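Local structure of ribonucleoside-diphosphate reductase subunit beta (Streptococcus sanguinis, 4N83) at residues G61-D66 and E119-T124; G56-G61 and E237-T242. The protein forms the metal-bearing beta subunit of a class Ib ribonucleotide reductase, which probably makes the deoxyribonucleotides required for DNA synthesis. One frame throughout, in Å; residues are numbered along the deposited sequence.

Interaction 1: residues G61-D66 and E119-T124; sequences GLTLLD and EIFAWT. With MN (manganese (II) ion), chain J.
Thr124, the last residue of helix 114-124, meets Gly61 where that helix passes helix 49-78. The two short segments run at 64° to each other with their axes 9.9 Å apart, and the nearest pair of CA atoms is Gly61 and Thr124, 5.6 Å apart. The Thr124 side chain can be followed outward. Its CB points at the other helix and stands 4.5 Å from Gly61 N. From there the chain forks. With chi1 at 58°, OG1 lies between the backbone N and the carbonyl carbon, and it turns back to donate a hydrogen bond to Phe121 O (3.0 Å), approaching from above that carbonyl plane. The other branch, CG2, goes across the interface and rests 3.7 Å from Gly61 N, on bare backbone where the helices come close. Glycine suits this place because Lys57 O of its own helix leaves little room for a side chain. Threonine suits the opposite side, since it satisfies its hydroxyl locally and presents a methyl. Thr63 divides its groups likewise: OG1 bonds to Phe59 O, while CG2 lies 4.2 Å from Phe121 CE1. Leu64 adds CD2, 4.1 Å from Thr124 O. The second subunit packs here too, with its Ile8 on Thr63 and its Asn9 on Phe121. One turn beyond Thr63, Asp66 OD1 binds manganese (2.1 Å) in a site that also includes Glu97, His100, Glu157 and Glu191, and OD2 hydrogen-bonds to Tyr104, the predicted active-site residue. The two segments meet by van der Waals packing: both hydroxyls are satisfied inside their own helices, leaving methyls and the ring to meet across the gap.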
ATOM      1  N   GLY A  61     -20.651  -2.186   9.421  1.00116.47           N
ATOM      2  CA  GLY A  61     -21.057  -2.609   8.081  1.00116.40           C
ATOM      3  C   GLY A  61     -20.107  -2.113   7.006  1.00114.40           C
ATOM      4  O   GLY A  61     -19.809  -2.832   6.052  1.00114.10           O
ATOM      5  N   LEU A  62     -19.637  -0.877   7.166  1.00112.82           N
ATOM      6  CA  LEU A  62     -18.652  -0.293   6.257  1.00111.28           C
ATOM      7  C   LEU A  62     -17.273  -0.924   6.458  1.00110.35           C
ATOM      8  O   LEU A  62     -16.513  -1.073   5.500  1.00109.42           O
ATOM      9  CB  LEU A  62     -18.562   1.220   6.467  1.00110.84           C
ATOM     10  CG  LEU A  62     -19.835   2.032   6.206  1.00111.31           C
ATOM     11  CD1 LEU A  62     -19.673   3.441   6.757  1.00110.33           C
ATOM     12  CD2 LEU A  62     -20.178   2.063   4.723  1.00111.27           C
ATOM     13  N   THR A  63     -16.960  -1.287   7.702  1.00110.26           N
ATOM     14  CA  THR A  63     -15.706  -1.974   8.030  1.00110.41           C
ATOM     15  C   THR A  63     -15.533  -3.247   7.202  1.00110.65           C
ATOM     16  O   THR A  63     -14.420  -3.590   6.804  1.00109.84           O
ATOM     17  CB  THR A  63     -15.640  -2.353   9.527  1.00111.51           C
ATOM     18  OG1 THR A  63     -16.049  -1.240  10.331  1.00111.22           O
ATOM     19  CG2 THR A  63     -14.225  -2.771   9.923  1.00111.36           C
ATOM     20  N   LEU A  64     -16.640  -3.942   6.954  1.00111.36           N
ATOM     21  CA  LEU A  64     -16.643  -5.145   6.122  1.00111.73           C
ATOM     22  C   LEU A  64     -16.198  -4.835   4.692  1.00109.54           C
ATOM     23  O   LEU A  64     -15.483  -5.624   4.074  1.00109.35           O
ATOM     24  CB  LEU A  64     -18.044  -5.769   6.103  1.00113.72           C
ATOM     25  CG  LEU A  64     -18.185  -7.162   5.485  1.00115.48           C
ATOM     26  CD1 LEU A  64     -17.583  -8.223   6.395  1.00116.34           C
ATOM     27  CD2 LEU A  64     -19.647  -7.469   5.204  1.00116.93           C
ATOM     28  N   LEU A  65     -16.621  -3.680   4.180  1.00107.55           N
ATOM     29  CA  LEU A  65     -16.352  -3.295   2.796  1.00106.52           C
ATOM     30  C   LEU A  65     -14.999  -2.599   2.600  1.00104.25           C
ATOM     31  O   LEU A  65     -14.449  -2.628   1.499  1.00103.98           O
ATOM     32  CB  LEU A  65     -17.478  -2.405   2.273  1.00106.77           C
ATOM     33  CG  LEU A  65     -18.879  -3.021   2.324  1.00109.02           C
ATOM     34  CD1 LEU A  65     -19.938  -1.962   2.054  1.00109.18           C
ATOM     35  CD2 LEU A  65     -19.006  -4.176   1.341  1.00110.05           C
ATOM     36  N   ASP A  66     -14.474  -1.968   3.649  1.00101.99           N
ATOM     37  CA  ASP A  66     -13.098  -1.449   3.618  1.00 99.69           C
ATOM     38  C   ASP A  66     -12.084  -2.583   3.799  1.00 98.92           C
ATOM     39  O   ASP A  66     -10.937  -2.468   3.360  1.00 96.98           O
ATOM     40  CB  ASP A  66     -12.880  -0.354   4.676  1.00 98.82           C
ATOM     41  CG  ASP A  66     -13.149   1.047   4.139  1.00 97.52           C
ATOM     42  OD1 ASP A  66     -12.547   1.424   3.111  1.00 96.57           O
ATOM     43  OD2 ASP A  66     -13.950   1.779   4.755  1.00 97.66           O
ATOM     44  N   GLU A 119     -20.072  -7.729  20.048  1.00119.86           N
ATOM     45  CA  GLU A 119     -21.470  -7.753  19.607  1.00122.07           C
ATOM     46  C   GLU A 119     -21.664  -7.146  18.217  1.00122.01           C
ATOM     47  O   GLU A 119     -22.437  -7.670  17.413  1.00123.61           O
ATOM     48  CB  GLU A 119     -22.370  -7.026  20.614  1.00122.97           C
ATOM     49  CG  GLU A 119     -22.665  -7.827  21.874  1.00125.11           C
ATOM     50  CD  GLU A 119     -23.659  -7.139  22.792  1.00126.17           C
ATOM     51  OE1 GLU A 119     -23.619  -5.893  22.898  1.00125.29           O
ATOM     52  OE2 GLU A 119     -24.479  -7.846  23.414  1.00127.39           O
ATOM     53  N   ILE A 120     -20.969  -6.045  17.940  1.00120.60           N
ATOM     54  CA  ILE A 120     -21.085  -5.365  16.650  1.00119.91           C
ATOM     55  C   ILE A 120     -20.481  -6.211  15.528  1.00119.58           C
ATOM     56  O   ILE A 120     -21.132  -6.449  14.509  1.00119.10           O
ATOM     57  CB  ILE A 120     -20.421  -3.970  16.681  1.00119.30           C
ATOM     58  CG1 ILE A 120     -21.203  -3.036  17.612  1.00119.94           C
ATOM     59  CG2 ILE A 120     -20.356  -3.365  15.281  1.00118.47           C
ATOM     60  CD1 ILE A 120     -20.423  -1.820  18.065  1.00119.13           C
ATOM     61  N   PHE A 121     -19.244  -6.664  15.723  1.00119.50           N
ATOM     62  CA  PHE A 121     -18.552  -7.484  14.719  1.00120.04           C
ATOM     63  C   PHE A 121     -19.279  -8.800  14.432  1.00121.30           C
ATOM     64  O   PHE A 121     -19.281  -9.272  13.295  1.00121.70           O
ATOM     65  CB  PHE A 121     -17.097  -7.764  15.135  1.00119.68           C
ATOM     66  CG  PHE A 121     -16.143  -6.654  14.789  1.00118.35           C
ATOM     67  CD1 PHE A 121     -15.750  -6.447  13.472  1.00117.64           C
ATOM     68  CD2 PHE A 121     -15.635  -5.816  15.774  1.00118.13           C
ATOM     69  CE1 PHE A 121     -14.874  -5.425  13.145  1.00116.62           C
ATOM     70  CE2 PHE A 121     -14.756  -4.792  15.453  1.00116.84           C
ATOM     71  CZ  PHE A 121     -14.374  -4.597  14.137  1.00116.09           C
ATOM     72  N   ALA A 122     -19.895  -9.380  15.460  1.00121.75           N
ATOM     73  CA  ALA A 122     -20.655 -10.621  15.309  1.00122.97           C
ATOM     74  C   ALA A 122     -21.843 -10.456  14.357  1.00123.38           C
ATOM     75  O   ALA A 122     -22.114 -11.335  13.541  1.00124.35           O
ATOM     76  CB  ALA A 122     -21.134 -11.115  16.666  1.00124.13           C
ATOM     77  N   TRP A 123     -22.537  -9.324  14.467  1.00122.76           N
ATOM     78  CA  TRP A 123     -23.720  -9.048  13.643  1.00123.59           C
ATOM     79  C   TRP A 123     -23.368  -8.731  12.186  1.00122.79           C
ATOM     80  O   TRP A 123     -24.074  -9.157  11.269  1.00122.90           O
ATOM     81  CB  TRP A 123     -24.531  -7.896  14.248  1.00122.92           C
ATOM     82  CG  TRP A 123     -25.689  -7.457  13.404  1.00123.39           C
ATOM     83  CD1 TRP A 123     -26.899  -8.074  13.285  1.00125.51           C
ATOM     84  CD2 TRP A 123     -25.744  -6.300  12.560  1.00122.47           C
ATOM     85  NE1 TRP A 123     -27.705  -7.374  12.419  1.00125.66           N
ATOM     86  CE2 TRP A 123     -27.020  -6.281  11.959  1.00123.49           C
ATOM     87  CE3 TRP A 123     -24.836  -5.279  12.253  1.00120.91           C
ATOM     88  CZ2 TRP A 123     -27.414  -5.278  11.071  1.00122.71           C
ATOM     89  CZ3 TRP A 123     -25.227  -4.285  11.366  1.00120.20           C
ATOM     90  CH2 TRP A 123     -26.506  -4.291  10.786  1.00121.26           C
ATOM     91  N   THR A 124     -22.284  -7.985  11.980  1.00120.98           N
ATOM     92  CA  THR A 124     -21.864  -7.579  10.635  1.00120.03           C
ATOM     93  C   THR A 124     -21.384  -8.770   9.808  1.00121.10           C
ATOM     94  O   THR A 124     -21.545  -8.788   8.586  1.00121.25           O
ATOM     95  CB  THR A 124     -20.741  -6.523  10.675  1.00117.70           C
ATOM     96  OG1 THR A 124     -19.614  -7.041  11.393  1.00118.27           O
ATOM     97  CG2 THR A 124     -21.220  -5.242  11.343  1.00116.65           C
TER
HETATM   98 MN    MN J 402     -12.421   2.747   1.455  1.00 91.37          MN

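Interaction 2: residues G56-G61 and E237-T242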
ATOM      1  N   GLY A  56     -22.944   1.855  15.632  1.00115.95           N
ATOM      2  CA  GLY A  56     -22.083   0.673  15.550  1.00116.21           C
ATOM      3  C   GLY A  56     -22.380  -0.209  14.348  1.00116.88           C
ATOM      4  O   GLY A  56     -21.464  -0.746  13.723  1.00116.04           O
ATOM      5  N   LYS A  57     -23.665  -0.356  14.028  1.00118.35           N
ATOM      6  CA  LYS A  57     -24.100  -1.136  12.867  1.00119.45           C
ATOM      7  C   LYS A  57     -23.678  -0.489  11.546  1.00118.42           C
ATOM      8  O   LYS A  57     -23.446  -1.183  10.554  1.00117.53           O
ATOM      9  CB  LYS A  57     -25.622  -1.315  12.886  1.00121.41           C
ATOM     10  CG  LYS A  57     -26.127  -2.256  13.969  1.00123.07           C
ATOM     11  CD  LYS A  57     -27.631  -2.454  13.870  1.00124.95           C
ATOM     12  CE  LYS A  57     -28.102  -3.613  14.732  1.00126.55           C
ATOM     13  NZ  LYS A  57     -29.575  -3.806  14.642  1.00128.20           N
ATOM     14  N   VAL A  58     -23.587   0.839  11.544  1.00118.44           N
ATOM     15  CA  VAL A  58     -23.187   1.596  10.360  1.00117.92           C
ATOM     16  C   VAL A  58     -21.695   1.430  10.081  1.00116.41           C
ATOM     17  O   VAL A  58     -21.314   0.985   8.999  1.00116.08           O
ATOM     18  CB  VAL A  58     -23.549   3.094  10.508  1.00118.16           C
ATOM     19  CG1 VAL A  58     -22.710   3.973   9.589  1.00117.22           C
ATOM     20  CG2 VAL A  58     -25.032   3.303  10.233  1.00119.49           C
ATOM     21  N   PHE A  59     -20.860   1.790  11.054  1.00115.66           N
ATOM     22  CA  PHE A  59     -19.408   1.700  10.885  1.00115.00           C
ATOM     23  C   PHE A  59     -18.964   0.256  10.681  1.00115.12           C
ATOM     24  O   PHE A  59     -18.147  -0.025   9.805  1.00114.49           O
ATOM     25  CB  PHE A  59     -18.665   2.304  12.085  1.00115.03           C
ATOM     26  CG  PHE A  59     -18.862   3.790  12.251  1.00115.08           C
ATOM     27  CD1 PHE A  59     -18.803   4.651  11.157  1.00114.52           C
ATOM     28  CD2 PHE A  59     -19.077   4.334  13.510  1.00115.69           C
ATOM     29  CE1 PHE A  59     -18.978   6.016  11.318  1.00114.18           C
ATOM     30  CE2 PHE A  59     -19.248   5.699  13.676  1.00115.49           C
ATOM     31  CZ  PHE A  59     -19.199   6.541  12.578  1.00114.91           C
ATOM     32  N   GLY A  60     -19.510  -0.651  11.487  1.00115.94           N
ATOM     33  CA  GLY A  60     -19.211  -2.076  11.371  1.00116.56           C
ATOM     34  C   GLY A  60     -19.550  -2.653  10.007  1.00116.77           C
ATOM     35  O   GLY A  60     -18.831  -3.512   9.496  1.00118.14           O
ATOM     36  N   GLY A  61     -20.651  -2.186   9.421  1.00116.47           N
ATOM     37  CA  GLY A  61     -21.057  -2.609   8.081  1.00116.40           C
ATOM     38  C   GLY A  61     -20.107  -2.113   7.006  1.00114.40           C
ATOM     39  O   GLY A  61     -19.809  -2.832   6.052  1.00114.10           O
ATOM     40  N   GLU A 237     -33.762   0.246   5.175  1.00134.80           N
ATOM     41  CA  GLU A 237     -34.959  -0.012   5.981  1.00135.73           C
ATOM     42  C   GLU A 237     -34.664  -0.911   7.186  1.00135.70           C
ATOM     43  O   GLU A 237     -35.356  -0.836   8.203  1.00136.14           O
ATOM     44  CB  GLU A 237     -36.068  -0.625   5.116  1.00137.48           C
ATOM     45  CG  GLU A 237     -36.686   0.360   4.132  1.00137.16           C
ATOM     46  CD  GLU A 237     -37.669  -0.287   3.174  1.00139.01           C
ATOM     47  OE1 GLU A 237     -38.492  -1.113   3.623  1.00141.49           O
ATOM     48  OE2 GLU A 237     -37.631   0.046   1.971  1.00137.64           O
ATOM     49  N   SER A 238     -33.636  -1.750   7.072  1.00134.84           N
ATOM     50  CA  SER A 238     -33.199  -2.608   8.178  1.00135.09           C
ATOM     51  C   SER A 238     -32.580  -1.820   9.339  1.00134.30           C
ATOM     52  O   SER A 238     -32.544  -2.312  10.468  1.00134.42           O
ATOM     53  CB  SER A 238     -32.199  -3.657   7.675  1.00134.34           C
ATOM     54  OG  SER A 238     -31.708  -4.456   8.737  1.00133.98           O
ATOM     55  N   LEU A 239     -32.095  -0.610   9.060  1.00133.46           N
ATOM     56  CA  LEU A 239     -31.446   0.228  10.071  1.00132.99           C
ATOM     57  C   LEU A 239     -32.264   1.464  10.453  1.00133.64           C
ATOM     58  O   LEU A 239     -32.528   1.696  11.634  1.00133.88           O
ATOM     59  CB  LEU A 239     -30.072   0.684   9.569  1.00131.68           C
ATOM     60  CG  LEU A 239     -28.979  -0.374   9.403  1.00131.91           C
ATOM     61  CD1 LEU A 239     -27.703   0.281   8.894  1.00129.77           C
ATOM     62  CD2 LEU A 239     -28.724  -1.113  10.708  1.00132.59           C
ATOM     63  N   TYR A 240     -32.664   2.245   9.452  1.00134.49           N
ATOM     64  CA  TYR A 240     -33.151   3.617   9.668  1.00134.86           C
ATOM     65  C   TYR A 240     -34.661   3.781   9.925  1.00135.43           C
ATOM     66  O   TYR A 240     -35.137   4.910  10.053  1.00134.74           O
ATOM     67  CB  TYR A 240     -32.744   4.495   8.474  1.00134.74           C
ATOM     68  CG  TYR A 240     -31.250   4.715   8.348  1.00133.92           C
ATOM     69  CD1 TYR A 240     -30.469   3.899   7.532  1.00133.64           C
ATOM     70  CD2 TYR A 240     -30.619   5.744   9.042  1.00133.56           C
ATOM     71  CE1 TYR A 240     -29.103   4.101   7.413  1.00132.22           C
ATOM     72  CE2 TYR A 240     -29.253   5.953   8.931  1.00131.72           C
ATOM     73  CZ  TYR A 240     -28.500   5.130   8.115  1.00131.10           C
ATOM     74  OH  TYR A 240     -27.144   5.335   8.001  1.00129.18           O
ATOM     75  N   ASP A 241     -35.409   2.681  10.008  1.00135.93           N
ATOM     76  CA  ASP A 241     -36.865   2.766  10.198  1.00136.75           C
ATOM     77  C   ASP A 241     -37.275   3.205  11.607  1.00136.76           C
ATOM     78  O   ASP A 241     -38.256   3.934  11.764  1.00137.47           O
ATOM     79  CB  ASP A 241     -37.557   1.441   9.835  1.00138.29           C
ATOM     80  CG  ASP A 241     -38.062   1.413   8.397  1.00138.59           C
ATOM     81  OD1 ASP A 241     -38.600   2.438   7.923  1.00138.07           O
ATOM     82  OD2 ASP A 241     -37.937   0.358   7.742  1.00139.12           O
ATOM     83  N   THR A 242     -36.530   2.766  12.619  1.00135.63           N
ATOM     84  CA  THR A 242     -36.832   3.121  14.009  1.00136.18           C
ATOM     85  C   THR A 242     -36.537   4.596  14.294  1.00135.35           C
ATOM     86  O   THR A 242     -37.399   5.320  14.796  1.00136.16           O
ATOM     87  CB  THR A 242     -36.045   2.246  15.002  1.00135.51           C
ATOM     88  OG1 THR A 242     -34.657   2.241  14.651  1.00132.77           O
ATOM     89  CG2 THR A 242     -36.578   0.821  14.995  1.00137.07           C
TER
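Leu239 and Tyr240 both hold CG anti to the carbonyl carbon (chi1 -68° and -67°), yet being consecutive in the chain they approach by different routes: Leu239 reaches Lys57 and Val58, Tyr240 only Val58 of this segment. Leu239 already points from its CA toward helix 49-78, whereas Tyr240 starts off to one side and comes near through the far end of its ring. Val58 completes the match, its CG2 being the branch that faces the pair. Leu239 divides its two methyls between the neighbours. CD2 lies against the aliphatic shaft of Lys57, 3.6 Å from CD and 3.8 Å from CB, the two side chains crossing obliquely; CD1 is 4.2 Å from Val58 CG2. Lysine works here because its extended chain offers methylenes to the leucine while carrying the ammonium onward, where it makes a cation-pi interaction with Trp123 and a long, weak ion pair with Asp53. Val58 and Tyr240 meet at about a right angle, with Val58 CG2 3.7 Å from Tyr240 OH. That hydroxyl is buried beside a methyl but keeps a polar partner, a hydrogen bond with Thr167 OG1. Tyrosine thus combines a ring for packing with a group that ties it to helix 162-173. Between the segments themselves no hydrogen bond or salt bridge forms, and the backbones stay apart, 8.0 Å between Lys57 CA and Leu239 CA, so side chains fill the interface. Leu54, one turn before Val58 on helix 49-78, also packs on Leu239 and Tyr240. Tyr240 further touches Thr246 and Val249, so that Leu239 and Tyr240 together join the end region of helix 211-240 to helices 49-78, 162-173 and 246-263.

Overall arrangement
Both interactions use helix 49-78 and share Gly61, with centres about 11 Å apart on the same side of the chain's centre. Along the chain helix 49-78 comes first, then 114-124, then 211-240; interaction 2 therefore spans the longer loop, and within it falls interaction 1, whose segments are 53 residues apart. The two contacts also touch each other: Trp123 CZ3 is 3.4 Å from Lys57 CB, and Trp123 CH2 is 3.9 Å from Leu239 CD2, so the indole of helix 114-124 touches both 49-78 and 211-240. In these two contacts helix 49-78 meets helices 114-124 and 211-240, joining them, within this ferritin-like helical fold, to the segment that enters the dimanganese site through Asp66.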